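Erythromycin C-12 hydroxylase (Saccharopolyspora erythraea, PDB 2JJN) hydroxylates erythromycin D at C-12 of the macrolactone ring to give erythromycin C, using a heme b cofactor in a cytochrome P450 monooxygenase reaction. Local coordinates at residues S104-T107 against P108-S112; D210-I213 against S214-L218; T146-A149 against E150-L154. The protein carries 2 engineered substitutions. All blocks are in the same frame, centred on the assembly; numbering follows the deposited sequence. Where two conformers were deposited one is given.

Interaction 1 (S104-T107 against P108-S112); sequences SAFT and PRTIS
Thr107 and Thr110 meet through their hydroxyls at the start of helix 108-112, OG1 of Thr107 lying 2.8 Å from OG1 of Thr110 in a hydrogen bond that either could donate. The two side chains cross at about a right angle. Thr107 gets there because its OG1 sits between its own N and carbonyl carbon (chi1 64°), facing the first turn from the N-cap position. The same residue uses its carbonyl: Ile111 N donates to Thr107 O at 3.3 Å, joining cap and helix a second time. Packing is tight at the hydroxyl pair and again on the buried side, where, in the Phe106 conformer described here, CE1 of the ring reaches CG1 of Ile111 at 3.6 Å, the two side chains slanting past each other, while Thr110 CG2 stands farther off at the ring's edge. Leu151 of helix 142-152 packs against both Phe106 and Thr110. The opposite character belongs to Arg109, which runs outward from the exposed side of the helix, with a long, weak ion pair to Asp113. Phe106 itself centres an inverse gamma turn, closed by a weak bond from Thr107 N to Ala105 O, and its side chain touches the heme: a tight turn between two helices in the wall of a P450 heme pocket.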
ATOM      1  N   SER A 104       6.578 -19.735   1.036  1.00 23.30           N
ATOM      2  CA  SER A 104       6.306 -21.073   1.562  1.00 24.34           C
ATOM      3  C   SER A 104       5.643 -21.000   2.953  1.00 25.28           C
ATOM      4  O   SER A 104       4.991 -21.928   3.408  1.00 26.11           O
ATOM      5  CB  SER A 104       7.591 -21.908   1.579  1.00 25.57           C
ATOM      6  OG  SER A 104       8.437 -21.504   2.657  1.00 24.17           O
ATOM      7  N   ALA A 105       5.787 -19.866   3.622  1.00 25.08           N
ATOM      8  CA  ALA A 105       5.085 -19.602   4.898  1.00 25.25           C
ATOM      9  C   ALA A 105       3.754 -18.829   4.769  1.00 26.11           C
ATOM     10  O   ALA A 105       2.769 -19.149   5.443  1.00 27.61           O
ATOM     11  CB  ALA A 105       6.010 -18.824   5.809  1.00 25.91           C
ATOM     12  N   PHE A 106       3.805 -17.714   4.029  1.00 24.30           N
ATOM     13  CA  PHE A 106       2.650 -16.819   3.816  1.00 22.52           C
ATOM     14  C   PHE A 106       1.879 -17.375   2.620  1.00 23.17           C
ATOM     15  O   PHE A 106       2.021 -16.881   1.506  1.00 23.49           O
ATOM     16  CB  PHE A 106       3.174 -15.395   3.534  1.00 21.06           C
ATOM     17  CG  PHE A 106       2.091 -14.323   3.571  0.60 20.10           C
ATOM     18  CD1 PHE A 106       0.942 -14.499   4.326  0.60 19.54           C
ATOM     19  CD2 PHE A 106       2.243 -13.143   2.846  0.60 22.83           C
ATOM     20  CE1 PHE A 106      -0.065 -13.510   4.349  0.60 20.08           C
ATOM     21  CE2 PHE A 106       1.250 -12.152   2.855  0.60 21.40           C
ATOM     22  CZ  PHE A 106       0.101 -12.330   3.601  0.60 21.37           C
ATOM     23  N   THR A 107       1.097 -18.423   2.847  1.00 23.50           N
ATOM     24  CA  THR A 107       0.424 -19.127   1.739  1.00 25.56           C
ATOM     25  C   THR A 107      -1.005 -18.626   1.424  1.00 27.34           C
ATOM     26  O   THR A 107      -1.619 -17.924   2.231  1.00 26.86           O
ATOM     27  CB  THR A 107       0.358 -20.609   2.049  1.00 25.47           C
ATOM     28  OG1 THR A 107      -0.460 -20.800   3.206  1.00 25.93           O
ATOM     29  CG2 THR A 107       1.763 -21.148   2.287  1.00 23.93           C
ATOM     30  N   PRO A 108      -1.552 -19.002   0.243  1.00 29.11           N
ATOM     31  CA  PRO A 108      -2.959 -18.654  -0.073  1.00 29.46           C
ATOM     32  C   PRO A 108      -4.026 -19.007   1.020  1.00 30.10           C
ATOM     33  O   PRO A 108      -5.013 -18.242   1.241  1.00 28.48           O
ATOM     34  CB  PRO A 108      -3.227 -19.495  -1.336  1.00 30.16           C
ATOM     35  CG  PRO A 108      -1.863 -19.560  -2.017  1.00 29.97           C
ATOM     36  CD  PRO A 108      -0.883 -19.716  -0.875  1.00 29.96           C
ATOM     37  N   ARG A 109      -3.869 -20.175   1.649  1.00 29.69           N
ATOM     38  CA  ARG A 109      -4.838 -20.693   2.631  1.00 30.20           C
ATOM     39  C   ARG A 109      -4.698 -19.997   3.975  1.00 28.33           C
ATOM     40  O   ARG A 109      -5.693 -19.822   4.722  1.00 28.62           O
ATOM     41  CB  ARG A 109      -4.630 -22.200   2.799  1.00 30.25           C
ATOM     42  CG  ARG A 109      -5.460 -22.879   3.931  1.00 35.51           C
ATOM     43  CD  ARG A 109      -6.932 -22.772   3.635  1.00 42.62           C
ATOM     44  NE  ARG A 109      -7.664 -23.981   4.006  1.00 48.71           N
ATOM     45  CZ  ARG A 109      -8.723 -24.433   3.341  1.00 50.74           C
ATOM     46  NH1 ARG A 109      -9.171 -23.773   2.272  1.00 53.40           N
ATOM     47  NH2 ARG A 109      -9.330 -25.547   3.731  1.00 51.89           N
ATOM     48  N   THR A 110      -3.460 -19.587   4.270  1.00 26.55           N
ATOM     49  CA  THR A 110      -3.159 -18.761   5.413  1.00 26.39           C
ATOM     50  C   THR A 110      -4.029 -17.516   5.318  1.00 25.63           C
ATOM     51  O   THR A 110      -4.610 -17.093   6.327  1.00 26.71           O
ATOM     52  CB  THR A 110      -1.678 -18.406   5.434  1.00 26.57           C
ATOM     53  OG1 THR A 110      -0.929 -19.617   5.663  1.00 28.11           O
ATOM     54  CG2 THR A 110      -1.357 -17.483   6.540  1.00 27.30           C
ATOM     55  N   ILE A 111      -4.139 -16.955   4.111  1.00 24.07           N
ATOM     56  CA  ILE A 111      -4.906 -15.700   3.914  1.00 24.29           C
ATOM     57  C   ILE A 111      -6.414 -16.000   3.913  1.00 23.31           C
ATOM     58  O   ILE A 111      -7.182 -15.343   4.629  1.00 23.03           O
ATOM     59  CB  ILE A 111      -4.517 -15.018   2.590  1.00 22.96           C
ATOM     60  CG1 ILE A 111      -3.071 -14.530   2.661  1.00 26.58           C
ATOM     61  CG2 ILE A 111      -5.491 -13.886   2.272  1.00 24.97           C
ATOM     62  CD1 ILE A 111      -2.517 -14.085   1.294  1.00 29.42           C
ATOM     63  N   SER A 112      -6.863 -16.973   3.109  1.00 23.10           N
ATOM     64  CA  SER A 112      -8.300 -17.202   3.010  1.00 24.15           C
ATOM     65  C   SER A 112      -8.952 -17.608   4.354  1.00 23.61           C
ATOM     66  O   SER A 112     -10.101 -17.223   4.655  1.00 24.99           O
ATOM     67  CB  SER A 112      -8.586 -18.207   1.892  1.00 24.93           C
ATOM     68  OG  SER A 112      -8.006 -19.463   2.219  1.00 26.77           O
TER

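Interaction 2 (D210-I213 against S214-L218); sequences DDLI and SRLVL
Two torsions set up this contact: Asp211 has CG tucked between its N and carbonyl carbon (chi1 60°), bringing its carboxylate back over Ser214, and Arg215 bends at chi3 (61°), turning its guanidinium toward Asp210. The first is a side-chain N-cap on helix 212-218, probably the H helix of the P450 fold. In the conformer described, both carboxylate oxygens of Asp211 serve Ser214. Ser214 N donates to Asp211 OD1 at 2.9 Å, approaching from above the carboxylate plane, and Ser214 OG donates to Asp211 OD2 at 2.7 Å, on its syn side but well out of the carboxylate plane. That pair of bonds limits rotation of the acid and gives the first turn of the helix a partner for an N-H that no earlier helical carbonyl can take. The serine hydroxyl is used twice, since it also accepts from Gly209 N.

Asp210 and Arg215 form the other polar contact. NH1 of Arg215 reaches Asp210 OD1 at 3.1 Å, on the syn side and in the guanidinium plane, but the two flat groups are turned 78° apart, so this is a single-point salt bridge and not a two-pronged one. NE of the same arginine donates to Ala105 O, a bond out to the end of helix 94-105. Both acid and arginine are modelled in two conformers, of which one is described.

On the buried face Leu212 and Leu216 slant past each other, Leu212 CG 4.1 Å from Leu216 CD1, with Leu238 of helix 228-259 packed against Leu212 and Phe234 against Leu216. Leu216 N donates to Leu212 O at 2.8 Å, and Leu216 CG rests 3.2 Å from Leu212 O.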
ATOM      1  N   ASP A 210       2.006 -22.563  14.639  1.00 22.44           N
ATOM      2  CA  ASP A 210       1.671 -22.430  13.222  1.00 22.22           C
ATOM      3  C   ASP A 210       1.220 -21.023  12.884  1.00 21.94           C
ATOM      4  O   ASP A 210       0.635 -20.827  11.811  1.00 22.55           O
ATOM      5  CB  ASP A 210       0.585 -23.421  12.779  1.00 24.18           C
ATOM      6  CG  ASP A 210       0.582 -23.666  11.254  0.60 24.67           C
ATOM      7  OD1 ASP A 210       1.654 -23.813  10.623  0.60 23.91           O
ATOM      8  OD2 ASP A 210      -0.513 -23.720  10.662  0.60 28.26           O
ATOM      9  N   ASP A 211       1.512 -20.059  13.764  1.00 18.92           N
ATOM     10  CA  ASP A 211       1.414 -18.635  13.349  1.00 17.56           C
ATOM     11  C   ASP A 211       2.460 -18.324  12.262  1.00 18.13           C
ATOM     12  O   ASP A 211       3.353 -19.142  11.988  1.00 17.99           O
ATOM     13  CB  ASP A 211       1.599 -17.727  14.527  1.00 17.72           C
ATOM     14  CG  ASP A 211       3.029 -17.956  15.177  0.50 16.58           C
ATOM     15  OD1 ASP A 211       3.994 -17.223  14.812  0.50 13.89           O
ATOM     16  OD2 ASP A 211       3.246 -18.963  15.943  0.50 12.01           O
ATOM     17  N   LEU A 212       2.365 -17.147  11.635  1.00 19.80           N
ATOM     18  CA  LEU A 212       3.187 -16.869  10.488  1.00 18.85           C
ATOM     19  C   LEU A 212       4.658 -16.678  10.889  1.00 20.15           C
ATOM     20  O   LEU A 212       5.528 -17.079  10.115  1.00 20.02           O
ATOM     21  CB  LEU A 212       2.639 -15.669   9.690  1.00 21.13           C
ATOM     22  CG  LEU A 212       3.429 -15.428   8.422  1.00 20.65           C
ATOM     23  CD1 LEU A 212       3.264 -16.519   7.403  1.00 25.36           C
ATOM     24  CD2 LEU A 212       2.973 -14.089   7.802  1.00 23.58           C
ATOM     25  N   ILE A 213       4.927 -16.086  12.060  1.00 18.76           N
ATOM     26  CA  ILE A 213       6.351 -15.990  12.523  1.00 18.12           C
ATOM     27  C   ILE A 213       6.950 -17.396  12.642  1.00 18.65           C
ATOM     28  O   ILE A 213       8.063 -17.628  12.161  1.00 17.78           O
ATOM     29  CB  ILE A 213       6.519 -15.155  13.794  1.00 17.28           C
ATOM     30  CG1 ILE A 213       6.251 -13.681  13.436  1.00 19.08           C
ATOM     31  CG2 ILE A 213       7.952 -15.310  14.369  1.00 19.91           C
ATOM     32  CD1 ILE A 213       6.336 -12.788  14.666  1.00 21.54           C
ATOM     33  N   SER A 214       6.244 -18.316  13.309  1.00 19.10           N
ATOM     34  CA  SER A 214       6.754 -19.709  13.402  1.00 18.12           C
ATOM     35  C   SER A 214       6.981 -20.309  12.034  1.00 17.84           C
ATOM     36  O   SER A 214       7.996 -20.995  11.790  1.00 18.27           O
ATOM     37  CB  SER A 214       5.757 -20.580  14.139  1.00 19.02           C
ATOM     38  OG  SER A 214       5.624 -20.171  15.507  1.00 19.60           O
ATOM     39  N   ARG A 215       6.035 -20.087  11.103  1.00 19.26           N
ATOM     40  CA  ARG A 215       6.210 -20.636   9.785  1.00 19.15           C
ATOM     41  C   ARG A 215       7.392 -20.007   9.055  1.00 18.43           C
ATOM     42  O   ARG A 215       8.092 -20.707   8.311  1.00 19.76           O
ATOM     43  CB  ARG A 215       4.936 -20.444   8.974  1.00 19.83           C
ATOM     44  CG  ARG A 215       3.774 -21.277   9.514  0.50 20.59           C
ATOM     45  CD  ARG A 215       2.461 -20.919   8.801  0.50 22.66           C
ATOM     46  NE  ARG A 215       2.550 -21.192   7.371  0.50 25.32           N
ATOM     47  CZ  ARG A 215       2.339 -22.385   6.816  0.50 30.44           C
ATOM     48  NH1 ARG A 215       1.997 -23.426   7.565  0.50 30.05           N
ATOM     49  NH2 ARG A 215       2.462 -22.534   5.495  0.50 31.71           N
ATOM     50  N   LEU A 216       7.628 -18.719   9.306  1.00 18.49           N
ATOM     51  CA  LEU A 216       8.759 -18.038   8.672  1.00 17.76           C
ATOM     52  C   LEU A 216      10.095 -18.580   9.231  1.00 18.70           C
ATOM     53  O   LEU A 216      11.072 -18.749   8.492  1.00 18.90           O
ATOM     54  CB  LEU A 216       8.695 -16.531   8.929  1.00 19.35           C
ATOM     55  CG  LEU A 216       7.655 -15.834   8.040  1.00 17.95           C
ATOM     56  CD1 LEU A 216       7.395 -14.450   8.641  1.00 21.78           C
ATOM     57  CD2 LEU A 216       8.136 -15.727   6.572  1.00 21.21           C
ATOM     58  N   VAL A 217      10.126 -18.866  10.529  1.00 17.52           N
ATOM     59  CA  VAL A 217      11.355 -19.425  11.147  1.00 18.70           C
ATOM     60  C   VAL A 217      11.616 -20.859  10.684  1.00 17.63           C
ATOM     61  O   VAL A 217      12.788 -21.302  10.542  1.00 18.22           O
ATOM     62  CB  VAL A 217      11.337 -19.246  12.694  1.00 18.61           C
ATOM     63  CG1 VAL A 217      12.289 -20.224  13.381  0.70 21.43           C
ATOM     64  CG2 VAL A 217      11.584 -17.748  13.044  0.70 18.92           C
ATOM     65  N   LEU A 218      10.531 -21.610  10.480  1.00 18.33           N
ATOM     66  CA  LEU A 218      10.716 -23.010  10.072  1.00 17.89           C
ATOM     67  C   LEU A 218      10.877 -23.208   8.554  1.00 18.03           C
ATOM     68  O   LEU A 218      11.275 -24.289   8.114  1.00 20.03           O
ATOM     69  CB  LEU A 218       9.571 -23.869  10.605  1.00 18.85           C
ATOM     70  CG  LEU A 218       9.461 -23.990  12.109  1.00 21.20           C
ATOM     71  CD1 LEU A 218       8.166 -24.776  12.386  1.00 23.43           C
ATOM     72  CD2 LEU A 218      10.659 -24.720  12.647  1.00 22.50           C
TER

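Interaction 3 (T146-A149 against E150-L154); sequences TIVA and ELLGL
Ala149 O is gripped by two backbone N-H groups where helix 142-152 ends: Leu154 N donates to Ala149 O at 2.8 Å, and Gly153 N adds a weak bond to Ala149 O at 2.9 Å. Gly153 N also reaches back weakly to Glu150 O, at 3.0 Å. With positive phi (88°) at Gly153, this is a Schellman motif, and the chain turns so sharply that Leu154 comes back over Ala149, their CB atoms 4.2 Å apart. That apolar touch is the usual companion of the motif.

In the same last turn, Val148 and Leu152 lie side by side and point the same way. Val148 CG1 is 4.0 Å from Leu152 CD1 in the valine conformer described, and Leu239 of helix 228-259 packs on both.

Thr146 and Glu150 carry the polar part of the contact. Glu150 extends beyond CG alongside Thr146, its OE2 3.8 Å from Thr146 CG2, close packing and no bond. The threonine hydroxyl bonds instead to Pro142 O. A water donates to Glu150 OE1 at 2.9 Å and to Ile147 O at 3.3 Å, tying the carboxylate back to the helix it grows from. Glu150 OE2 forms a salt bridge with Arg117 of helix 115-127.

The acid is therefore held from two directions, and the neighbouring arginine would be expected to favour its ionised form. At the helix end, meanwhile, Ala149 O, and weakly Glu150 O, take donors from the residues just past the helix, while Leu151 O turns to Leu212 N.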
ATOM      1  N   THR A 146      -4.910  -5.341  13.496  1.00 27.87           N
ATOM      2  CA  THR A 146      -5.406  -6.411  14.333  1.00 25.74           C
ATOM      3  C   THR A 146      -5.211  -7.707  13.595  1.00 24.75           C
ATOM      4  O   THR A 146      -4.700  -8.690  14.172  1.00 24.90           O
ATOM      5  CB  THR A 146      -6.900  -6.174  14.699  1.00 26.40           C
ATOM      6  OG1 THR A 146      -6.942  -5.041  15.571  1.00 28.55           O
ATOM      7  CG2 THR A 146      -7.479  -7.364  15.443  1.00 26.19           C
ATOM      8  N   ILE A 147      -5.587  -7.708  12.319  1.00 23.54           N
ATOM      9  CA  ILE A 147      -5.523  -8.928  11.522  1.00 22.98           C
ATOM     10  C   ILE A 147      -4.093  -9.402  11.296  1.00 23.89           C
ATOM     11  O   ILE A 147      -3.793 -10.597  11.499  1.00 24.71           O
ATOM     12  CB  ILE A 147      -6.323  -8.762  10.219  1.00 23.47           C
ATOM     13  CG1 ILE A 147      -7.805  -8.530  10.586  1.00 24.18           C
ATOM     14  CG2 ILE A 147      -6.193  -9.966   9.294  1.00 24.17           C
ATOM     15  CD1 ILE A 147      -8.460  -9.694  11.366  1.00 23.11           C
ATOM     16  N   VAL A 148      -3.217  -8.493  10.892  1.00 24.60           N
ATOM     17  CA  VAL A 148      -1.857  -8.970  10.561  1.00 25.30           C
ATOM     18  C   VAL A 148      -1.102  -9.312  11.845  1.00 25.09           C
ATOM     19  O   VAL A 148      -0.278 -10.258  11.845  1.00 24.95           O
ATOM     20  CB  VAL A 148      -1.093  -7.986   9.624  1.00 25.60           C
ATOM     21  CG1 VAL A 148       0.396  -8.333   9.555  0.50 26.42           C
ATOM     22  CG2 VAL A 148      -1.716  -7.998   8.236  0.50 25.39           C
ATOM     23  N   ALA A 149      -1.366  -8.611  12.947  1.00 24.71           N
ATOM     24  CA  ALA A 149      -0.737  -8.992  14.224  1.00 25.52           C
ATOM     25  C   ALA A 149      -1.158 -10.411  14.615  1.00 26.53           C
ATOM     26  O   ALA A 149      -0.323 -11.229  15.009  1.00 26.15           O
ATOM     27  CB  ALA A 149      -1.043  -8.002  15.330  1.00 26.90           C
ATOM     28  N   GLU A 150      -2.430 -10.753  14.433  1.00 25.65           N
ATOM     29  CA  GLU A 150      -2.876 -12.104  14.790  1.00 26.57           C
ATOM     30  C   GLU A 150      -2.302 -13.147  13.835  1.00 25.78           C
ATOM     31  O   GLU A 150      -1.946 -14.293  14.224  1.00 26.75           O
ATOM     32  CB  GLU A 150      -4.400 -12.159  14.777  1.00 27.42           C
ATOM     33  CG  GLU A 150      -4.960 -11.408  15.962  1.00 30.76           C
ATOM     34  CD  GLU A 150      -6.489 -11.424  16.044  1.00 34.77           C
ATOM     35  OE1 GLU A 150      -7.140 -12.066  15.177  1.00 35.09           O
ATOM     36  OE2 GLU A 150      -7.007 -10.791  16.994  1.00 36.23           O
ATOM     37  N   LEU A 151      -2.199 -12.770  12.578  1.00 24.98           N
ATOM     38  CA  LEU A 151      -1.601 -13.656  11.596  1.00 23.41           C
ATOM     39  C   LEU A 151      -0.177 -13.957  12.030  1.00 24.66           C
ATOM     40  O   LEU A 151       0.257 -15.119  12.008  1.00 23.51           O
ATOM     41  CB  LEU A 151      -1.530 -12.972  10.264  1.00 24.33           C
ATOM     42  CG  LEU A 151      -0.769 -13.672   9.144  1.00 25.54           C
ATOM     43  CD1 LEU A 151      -1.328 -15.046   8.904  1.00 28.63           C
ATOM     44  CD2 LEU A 151      -0.816 -12.810   7.898  1.00 27.39           C
ATOM     45  N   LEU A 152       0.548 -12.910  12.402  1.00 23.75           N
ATOM     46  CA  LEU A 152       1.940 -13.121  12.855  1.00 24.19           C
ATOM     47  C   LEU A 152       2.031 -13.833  14.196  1.00 25.08           C
ATOM     48  O   LEU A 152       3.110 -14.360  14.548  1.00 29.40           O
ATOM     49  CB  LEU A 152       2.678 -11.779  12.913  1.00 23.35           C
ATOM     50  CG  LEU A 152       3.011 -11.154  11.560  1.00 24.03           C
ATOM     51  CD1 LEU A 152       3.374  -9.697  11.777  1.00 22.85           C
ATOM     52  CD2 LEU A 152       4.171 -11.875  10.849  1.00 25.74           C
ATOM     53  N   GLY A 153       0.954 -13.839  14.969  1.00 24.22           N
ATOM     54  CA  GLY A 153       0.946 -14.469  16.270  1.00 24.97           C
ATOM     55  C   GLY A 153       1.395 -13.544  17.380  1.00 24.76           C
ATOM     56  O   GLY A 153       1.855 -14.000  18.439  1.00 25.75           O
ATOM     57  N   LEU A 154       1.230 -12.235  17.174  1.00 25.51           N
ATOM     58  CA  LEU A 154       1.600 -11.240  18.170  1.00 28.48           C
ATOM     59  C   LEU A 154       0.482 -11.004  19.178  1.00 32.51           C
ATOM     60  O   LEU A 154      -0.704 -11.128  18.819  1.00 31.96           O
ATOM     61  CB  LEU A 154       1.950  -9.911  17.486  1.00 26.61           C
ATOM     62  CG  LEU A 154       3.034 -10.040  16.416  1.00 26.11           C
ATOM     63  CD1 LEU A 154       3.198  -8.758  15.624  1.00 23.07           C
ATOM     64  CD2 LEU A 154       4.386 -10.461  17.048  1.00 22.61           C
TER
HETATM   65  O   HOH W   1      -6.434 -12.298  12.406  1.00 33.19           O

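Along the chain the order is interaction 1, interaction 3, interaction 2, and their centres lie 11 to 13 Å apart on the same side of the molecule. Each involves a different helical region: the end of helix 94-105 with helix 108-112, then helix 142-152, then helix 212-218. All three meet around Leu151 and Leu212. Leu151 O is 2.9 Å from Leu212 N, a probable hydrogen bond joining the end of one helix to the start of another, while Leu151 CD1 packs 3.4 Å from Thr110 CG2. The contacts between the three interactions bring sequence-distant helices together beside the heme, nearest to it at Phe106.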